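Local coordinates for protein putative decarboxylase involved in desferrioxamine biosynthesis (PDB 5O5C) that probably decarboxylates lysine, using pyridoxal 5'-phosphate as cofactor, in the biosynthesis of the siderophore desferrioxamine, at residues W207-Q220 with Y230-M244. Sequence-based numbering, arbitrary orientation.
Sequences WRVFTSKLSHFSIQ and YDAVIPVDYDERYRM. With PLP (pyridoxal-5'-phosphate), chain H.
Val209 and Thr211 each use both N-H and C=O toward the segment 230-244, pairing strand 207-212 in parallel with 233-236 at the outer end of the mixed sheet of this fold-type I PLP enzyme. The helix 218-225 between them makes the unit a beta-alpha-beta crossover. Val209 N donates to Ala232 O (2.7 Å), just before the strand, and Ile234 N donates to Val209 O at 2.7 Å. Thr211 N reaches Ile234 O, Thr211 O takes Val236 N in a more bent bond (144° at the hydrogen), and just past the strand Lys213 N donates to Val236 O at 3.1 Å. Arg208 and Phe210, whose backbones alternate with these, bond instead to strand 262-269. A bend about the CB-CG bond of Arg208 (chi2 -67°) brings one guanidinium face over Asp231 O, near the group's rim; NE is 3.2 Å from that oxygen, at too poor an angle for a hydrogen bond. NH1 donates to Trp207 O and Ala205 O. Across the crossover connection, the edge of Phe217 points at the face of Tyr230 in a T-shaped pair, centroids 5.3 Å apart and planes at 62°, while Gln220 O lies at the Tyr230 edge. Leu214 CD1 sits over the Tyr238 face. The strand-to-helix loop carries His216, whose ring face covers PLP C5; His216 ND1 and Ser218 OG are hydrogen-bonded at 2.7 Å, and Asn174 also bonds Ser218 OG. Tyr242 O accepts from Ser277 OG and from a water, 2.9 Å from Tyr242 O and Ser212 OG, that accepts from Ser212 OG.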
loop_
_atom_site.group_PDB
_atom_site.type_symbol
_atom_site.label_atom_id
_atom_site.label_comp_id
_atom_site.label_asym_id
_atom_site.label_seq_id
_atom_site.Cartn_x
_atom_site.Cartn_y
_atom_site.Cartn_z
ATOM N N TRP B 207 -13.859 -24.186 9.655
ATOM C CA TRP B 207 -13.811 -23.790 8.249
ATOM C C TRP B 207 -12.457 -24.118 7.655
ATOM O O TRP B 207 -11.440 -23.977 8.286
ATOM C CB TRP B 207 -14.151 -22.294 8.064
ATOM C CG TRP B 207 -15.527 -21.914 8.554
ATOM C CD1 TRP B 207 -16.543 -22.764 8.844
ATOM C CD2 TRP B 207 -16.031 -20.605 8.777
ATOM N NE1 TRP B 207 -17.627 -22.081 9.292
ATOM C CE2 TRP B 207 -17.350 -20.746 9.257
ATOM C CE3 TRP B 207 -15.499 -19.318 8.639
ATOM C CZ2 TRP B 207 -18.139 -19.661 9.598
ATOM C CZ3 TRP B 207 -16.276 -18.242 8.969
ATOM C CH2 TRP B 207 -17.607 -18.417 9.432
ATOM N N ARG B 208 -12.452 -24.597 6.428
ATOM C CA ARG B 208 -11.214 -24.975 5.782
ATOM C C ARG B 208 -11.118 -24.374 4.409
ATOM O O ARG B 208 -12.080 -24.369 3.673
ATOM C CB ARG B 208 -11.058 -26.504 5.737
ATOM C CG ARG B 208 -10.784 -27.117 7.116
ATOM C CD ARG B 208 -9.421 -26.719 7.691
ATOM N NE ARG B 208 -9.126 -27.299 9.006
ATOM C CZ ARG B 208 -9.500 -26.794 10.188
ATOM N NH1 ARG B 208 -10.237 -25.685 10.284
ATOM N NH2 ARG B 208 -9.151 -27.418 11.297
ATOM N N VAL B 209 -9.920 -23.908 4.087
ATOM C CA VAL B 209 -9.553 -23.397 2.752
ATOM C C VAL B 209 -8.539 -24.321 2.106
ATOM O O VAL B 209 -7.631 -24.796 2.753
ATOM C CB VAL B 209 -8.967 -21.982 2.835
ATOM C CG1 VAL B 209 -8.399 -21.507 1.504
ATOM C CG2 VAL B 209 -10.041 -21.021 3.380
ATOM N N PHE B 210 -8.685 -24.554 0.814
ATOM C CA PHE B 210 -7.804 -25.471 0.103
ATOM C C PHE B 210 -6.925 -24.676 -0.844
ATOM O O PHE B 210 -7.416 -23.842 -1.610
ATOM C CB PHE B 210 -8.600 -26.518 -0.672
ATOM C CG PHE B 210 -9.529 -27.302 0.176
ATOM C CD1 PHE B 210 -10.802 -26.832 0.423
ATOM C CD2 PHE B 210 -9.138 -28.503 0.747
ATOM C CE1 PHE B 210 -11.667 -27.530 1.232
ATOM C CE2 PHE B 210 -10.013 -29.220 1.546
ATOM C CZ PHE B 210 -11.287 -28.733 1.785
ATOM N N THR B 211 -5.630 -24.965 -0.802
ATOM C CA THR B 211 -4.678 -24.396 -1.748
ATOM C C THR B 211 -3.625 -25.390 -2.101
ATOM O O THR B 211 -3.361 -26.320 -1.345
ATOM C CB THR B 211 -3.878 -23.195 -1.197
ATOM O OG1 THR B 211 -3.255 -23.527 0.042
ATOM C CG2 THR B 211 -4.713 -22.065 -1.005
ATOM N N SER B 212 -2.984 -25.151 -3.234
ATOM C CA SER B 212 -1.826 -25.940 -3.646
ATOM C C SER B 212 -0.659 -25.705 -2.674
ATOM O O SER B 212 -0.442 -24.594 -2.191
ATOM C CB SER B 212 -1.411 -25.551 -5.080
ATOM O OG SER B 212 -0.395 -26.392 -5.587
ATOM N N LYS B 213 0.087 -26.756 -2.372
ATOM C CA LYS B 213 1.373 -26.619 -1.672
ATOM C C LYS B 213 2.324 -25.604 -2.338
ATOM O O LYS B 213 3.177 -25.080 -1.672
ATOM C CB LYS B 213 2.087 -27.983 -1.603
ATOM C CG LYS B 213 1.442 -28.986 -0.685
ATOM C CD LYS B 213 2.005 -30.400 -0.889
ATOM C CE LYS B 213 1.544 -31.298 0.257
ATOM N NZ LYS B 213 2.121 -32.662 0.223
ATOM N N LEU B 214 2.160 -25.320 -3.641
ATOM C CA LEU B 214 2.923 -24.282 -4.334
ATOM C C LEU B 214 2.269 -22.917 -4.443
ATOM O O LEU B 214 2.725 -22.079 -5.268
ATOM C CB LEU B 214 3.308 -24.774 -5.734
ATOM C CG LEU B 214 4.007 -26.120 -5.827
ATOM C CD1 LEU B 214 4.212 -26.514 -7.274
ATOM C CD2 LEU B 214 5.360 -26.094 -5.165
ATOM N N SER B 215 1.195 -22.710 -3.671
ATOM C CA SER B 215 0.506 -21.432 -3.464
ATOM C C SER B 215 1.413 -20.454 -2.834
ATOM O O SER B 215 2.302 -20.823 -2.088
ATOM C CB SER B 215 -0.642 -21.551 -2.443
ATOM O OG SER B 215 -1.572 -22.497 -2.856
ATOM N N HIS B 216 1.123 -19.179 -3.049
ATOM C CA HIS B 216 1.909 -18.132 -2.399
ATOM C C HIS B 216 1.583 -18.105 -0.871
ATOM O O HIS B 216 0.452 -18.332 -0.489
ATOM C CB HIS B 216 1.605 -16.803 -3.060
ATOM C CG HIS B 216 2.501 -15.694 -2.588
ATOM N ND1 HIS B 216 2.161 -14.861 -1.544
ATOM C CD2 HIS B 216 3.723 -15.298 -3.006
ATOM C CE1 HIS B 216 3.165 -14.024 -1.305
ATOM N NE2 HIS B 216 4.106 -14.249 -2.206
ATOM N N PHE B 217 2.566 -17.804 -0.019
ATOM C CA PHE B 217 2.393 -17.827 1.440
ATOM C C PHE B 217 1.442 -16.758 2.013
ATOM O O PHE B 217 0.938 -16.932 3.110
ATOM C CB PHE B 217 3.728 -17.764 2.198
ATOM C CG PHE B 217 3.648 -18.339 3.621
ATOM C CD1 PHE B 217 3.287 -19.670 3.837
ATOM C CD2 PHE B 217 3.920 -17.546 4.752
ATOM C CE1 PHE B 217 3.209 -20.196 5.133
ATOM C CE2 PHE B 217 3.841 -18.069 6.043
ATOM C CZ PHE B 217 3.490 -19.399 6.230
ATOM N N SER B 218 1.164 -15.704 1.246
ATOM C CA SER B 218 0.085 -14.716 1.582
ATOM C C SER B 218 -1.292 -15.299 1.962
ATOM O O SER B 218 -1.967 -14.743 2.880
ATOM C CB SER B 218 -0.042 -13.611 0.519
ATOM O OG SER B 218 -0.298 -14.067 -0.778
ATOM N N ILE B 219 -1.660 -16.443 1.357
ATOM C CA ILE B 219 -2.877 -17.186 1.725
ATOM C C ILE B 219 -2.917 -17.591 3.205
ATOM O O ILE B 219 -3.823 -17.190 3.912
ATOM C CB ILE B 219 -3.148 -18.416 0.821
ATOM C CG1 ILE B 219 -3.265 -18.031 -0.675
ATOM C CG2 ILE B 219 -4.402 -19.158 1.276
ATOM C CD1 ILE B 219 -4.151 -16.841 -0.985
ATOM N N GLN B 220 -1.943 -18.371 3.633
ATOM C CA GLN B 220 -1.708 -18.687 5.026
ATOM C C GLN B 220 -1.533 -17.454 5.956
ATOM O O GLN B 220 -2.096 -17.439 7.001
ATOM C CB GLN B 220 -0.477 -19.590 5.186
ATOM C CG GLN B 220 -0.679 -21.050 4.768
ATOM C CD GLN B 220 -0.437 -21.276 3.307
ATOM O OE1 GLN B 220 -0.296 -20.303 2.543
ATOM N NE2 GLN B 220 -0.431 -22.559 2.887
ATOM N N TYR B 230 -3.044 -20.715 10.266
ATOM C CA TYR B 230 -2.542 -21.565 9.158
ATOM C C TYR B 230 -3.256 -22.938 9.116
ATOM O O TYR B 230 -3.399 -23.528 8.033
ATOM C CB TYR B 230 -1.036 -21.815 9.221
ATOM C CG TYR B 230 -0.101 -20.619 9.334
ATOM C CD1 TYR B 230 -0.436 -19.351 8.832
ATOM C CD2 TYR B 230 1.151 -20.785 9.887
ATOM C CE1 TYR B 230 0.431 -18.277 8.949
ATOM C CE2 TYR B 230 2.039 -19.740 9.995
ATOM C CZ TYR B 230 1.680 -18.484 9.538
ATOM O OH TYR B 230 2.607 -17.492 9.703
ATOM N N ASP B 231 -3.714 -23.432 10.273
ATOM C CA ASP B 231 -4.463 -24.693 10.364
ATOM C C ASP B 231 -5.752 -24.704 9.524
ATOM O O ASP B 231 -6.281 -25.759 9.224
ATOM C CB ASP B 231 -4.907 -24.991 11.792
ATOM C CG ASP B 231 -3.798 -25.376 12.704
ATOM O OD1 ASP B 231 -2.659 -25.709 12.275
ATOM O OD2 ASP B 231 -4.109 -25.325 13.918
ATOM N N ALA B 232 -6.274 -23.542 9.151
ATOM C CA ALA B 232 -7.506 -23.530 8.387
ATOM C C ALA B 232 -7.254 -23.809 6.910
ATOM O O ALA B 232 -8.194 -23.872 6.130
ATOM C CB ALA B 232 -8.251 -22.219 8.576
ATOM N N VAL B 233 -5.990 -23.921 6.528
ATOM C CA VAL B 233 -5.568 -24.028 5.161
ATOM C C VAL B 233 -5.145 -25.463 5.020
ATOM O O VAL B 233 -4.284 -25.906 5.780
ATOM C CB VAL B 233 -4.380 -23.086 4.876
ATOM C CG1 VAL B 233 -3.746 -23.395 3.519
ATOM C CG2 VAL B 233 -4.829 -21.618 4.965
ATOM N N ILE B 234 -5.763 -26.182 4.093
ATOM C CA ILE B 234 -5.388 -27.556 3.734
ATOM C C ILE B 234 -4.564 -27.523 2.410
ATOM O O ILE B 234 -5.097 -27.177 1.342
ATOM C CB ILE B 234 -6.625 -28.487 3.635
ATOM C CG1 ILE B 234 -7.349 -28.542 4.999
ATOM C CG2 ILE B 234 -6.202 -29.895 3.299
ATOM C CD1 ILE B 234 -8.735 -29.148 4.973
ATOM N N PRO B 235 -3.254 -27.820 2.496
ATOM C CA PRO B 235 -2.402 -27.891 1.304
ATOM C C PRO B 235 -2.710 -29.133 0.479
ATOM O O PRO B 235 -2.794 -30.222 1.032
ATOM C CB PRO B 235 -0.960 -27.950 1.865
ATOM C CG PRO B 235 -1.080 -27.581 3.302
ATOM C CD PRO B 235 -2.473 -27.873 3.740
ATOM N N VAL B 236 -2.855 -28.945 -0.827
ATOM C CA VAL B 236 -3.244 -29.961 -1.760
ATOM C C VAL B 236 -2.066 -30.277 -2.676
ATOM O O VAL B 236 -1.412 -29.368 -3.222
ATOM C CB VAL B 236 -4.429 -29.445 -2.612
ATOM C CG1 VAL B 236 -4.900 -30.498 -3.605
ATOM C CG2 VAL B 236 -5.566 -28.962 -1.691
ATOM N N ASP B 237 -1.822 -31.570 -2.878
ATOM C CA ASP B 237 -0.651 -32.027 -3.625
ATOM C C ASP B 237 -0.725 -31.473 -5.024
ATOM O O ASP B 237 -1.783 -31.103 -5.506
ATOM C CB ASP B 237 -0.595 -33.570 -3.653
ATOM C CG ASP B 237 0.756 -34.113 -4.060
ATOM O OD1 ASP B 237 1.738 -33.342 -4.196
ATOM O OD2 ASP B 237 0.854 -35.345 -4.229
ATOM N N TYR B 238 0.417 -31.364 -5.651
ATOM C CA TYR B 238 0.504 -30.941 -7.041
ATOM C C TYR B 238 0.831 -32.108 -7.983
ATOM O O TYR B 238 1.334 -33.143 -7.547
ATOM C CB TYR B 238 1.516 -29.822 -7.199
ATOM C CG TYR B 238 2.839 -30.089 -6.544
ATOM C CD1 TYR B 238 3.029 -29.782 -5.214
ATOM C CD2 TYR B 238 3.903 -30.676 -7.242
ATOM C CE1 TYR B 238 4.216 -30.014 -4.601
ATOM C CE2 TYR B 238 5.105 -30.921 -6.616
ATOM C CZ TYR B 238 5.239 -30.587 -5.278
ATOM O OH TYR B 238 6.405 -30.761 -4.579
ATOM N N ASP B 239 0.489 -31.912 -9.256
ATOM C CA ASP B 239 0.870 -32.717 -10.427
ATOM C C ASP B 239 2.338 -32.893 -10.636
ATOM O O ASP B 239 3.123 -32.168 -10.105
ATOM C CB ASP B 239 0.426 -31.987 -11.759
ATOM C CG ASP B 239 -0.994 -32.190 -12.097
ATOM O OD1 ASP B 239 -1.646 -32.955 -11.375
ATOM O OD2 ASP B 239 -1.455 -31.589 -13.087
ATOM N N GLU B 240 2.653 -33.773 -11.574
ATOM C CA GLU B 240 3.974 -33.895 -12.190
ATOM C C GLU B 240 4.335 -32.693 -13.088
ATOM O O GLU B 240 5.497 -32.512 -13.391
ATOM C CB GLU B 240 4.073 -35.193 -13.009
ATOM C CG GLU B 240 3.997 -36.511 -12.237
ATOM C CD GLU B 240 2.615 -36.918 -11.731
ATOM O OE1 GLU B 240 1.592 -36.414 -12.244
ATOM O OE2 GLU B 240 2.550 -37.780 -10.808
ATOM N N ARG B 241 3.347 -31.915 -13.540
ATOM C CA ARG B 241 3.569 -30.534 -14.052
ATOM C C ARG B 241 3.368 -29.380 -13.036
ATOM O O ARG B 241 3.145 -28.200 -13.419
ATOM C CB ARG B 241 2.721 -30.298 -15.297
ATOM C CG ARG B 241 3.169 -31.167 -16.460
ATOM C CD ARG B 241 2.153 -31.144 -17.581
ATOM N NE ARG B 241 2.327 -29.930 -18.336
ATOM C CZ ARG B 241 1.519 -29.468 -19.284
ATOM N NH1 ARG B 241 0.385 -30.086 -19.621
ATOM N NH2 ARG B 241 1.856 -28.328 -19.895
ATOM N N TYR B 242 3.439 -29.726 -11.746
ATOM C CA TYR B 242 3.376 -28.779 -10.652
ATOM C C TYR B 242 2.089 -27.920 -10.562
ATOM O O TYR B 242 2.092 -26.847 -9.939
ATOM C CB TYR B 242 4.632 -27.908 -10.693
ATOM C CG TYR B 242 5.889 -28.739 -10.525
ATOM C CD1 TYR B 242 6.300 -29.160 -9.248
ATOM C CD2 TYR B 242 6.606 -29.177 -11.629
ATOM C CE1 TYR B 242 7.412 -29.955 -9.070
ATOM C CE2 TYR B 242 7.746 -29.974 -11.465
ATOM C CZ TYR B 242 8.140 -30.365 -10.182
ATOM O OH TYR B 242 9.284 -31.099 -10.027
ATOM N N ARG B 243 1.035 -28.406 -11.212
ATOM C CA ARG B 243 -0.329 -27.919 -11.092
ATOM C C ARG B 243 -1.044 -28.670 -10.017
ATOM O O ARG B 243 -0.832 -29.890 -9.877
ATOM C CB ARG B 243 -1.122 -28.169 -12.371
ATOM C CG ARG B 243 -0.509 -27.584 -13.611
ATOM C CD ARG B 243 -1.330 -27.926 -14.845
ATOM N NE ARG B 243 -0.687 -27.417 -16.037
ATOM C CZ ARG B 243 -0.925 -27.810 -17.289
ATOM N NH1 ARG B 243 -1.820 -28.760 -17.572
ATOM N NH2 ARG B 243 -0.236 -27.263 -18.275
ATOM N N MET B 244 -1.897 -27.963 -9.272
ATOM C CA MET B 244 -2.728 -28.586 -8.290
ATOM C C MET B 244 -3.537 -29.773 -8.851
ATOM O O MET B 244 -4.214 -29.675 -9.856
ATOM C CB MET B 244 -3.687 -27.573 -7.666
ATOM C CG MET B 244 -4.639 -28.184 -6.655
ATOM S SD MET B 244 -5.895 -27.022 -6.156
ATOM C CE MET B 244 -6.814 -28.021 -5.071
HETATM N N1 PLP H . 0.357 -14.284 -5.326
HETATM C C2 PLP H . 1.278 -14.771 -6.183
HETATM C C2A PLP H . 0.928 -15.874 -7.136
HETATM C C3 PLP H . 2.627 -14.187 -6.177
HETATM O O3 PLP H . 3.611 -14.639 -7.024
HETATM C C4 PLP H . 2.855 -13.085 -5.211
HETATM C C4A PLP H . 4.190 -12.465 -5.058
HETATM C C5 PLP H . 1.770 -12.648 -4.331
HETATM C C6 PLP H . 0.561 -13.308 -4.426
HETATM C C5A PLP H . 2.009 -11.534 -3.336
HETATM O O4P PLP H . 2.106 -10.359 -4.156
HETATM P P PLP H . 2.578 -8.886 -3.690
HETATM O O1P PLP H . 4.054 -9.013 -3.486
HETATM O O2P PLP H . 2.284 -8.018 -4.887
HETATM O O3P PLP H . 1.856 -8.465 -2.459
HETATM O O HOH W 1 0.305 -25.453 -8.206
#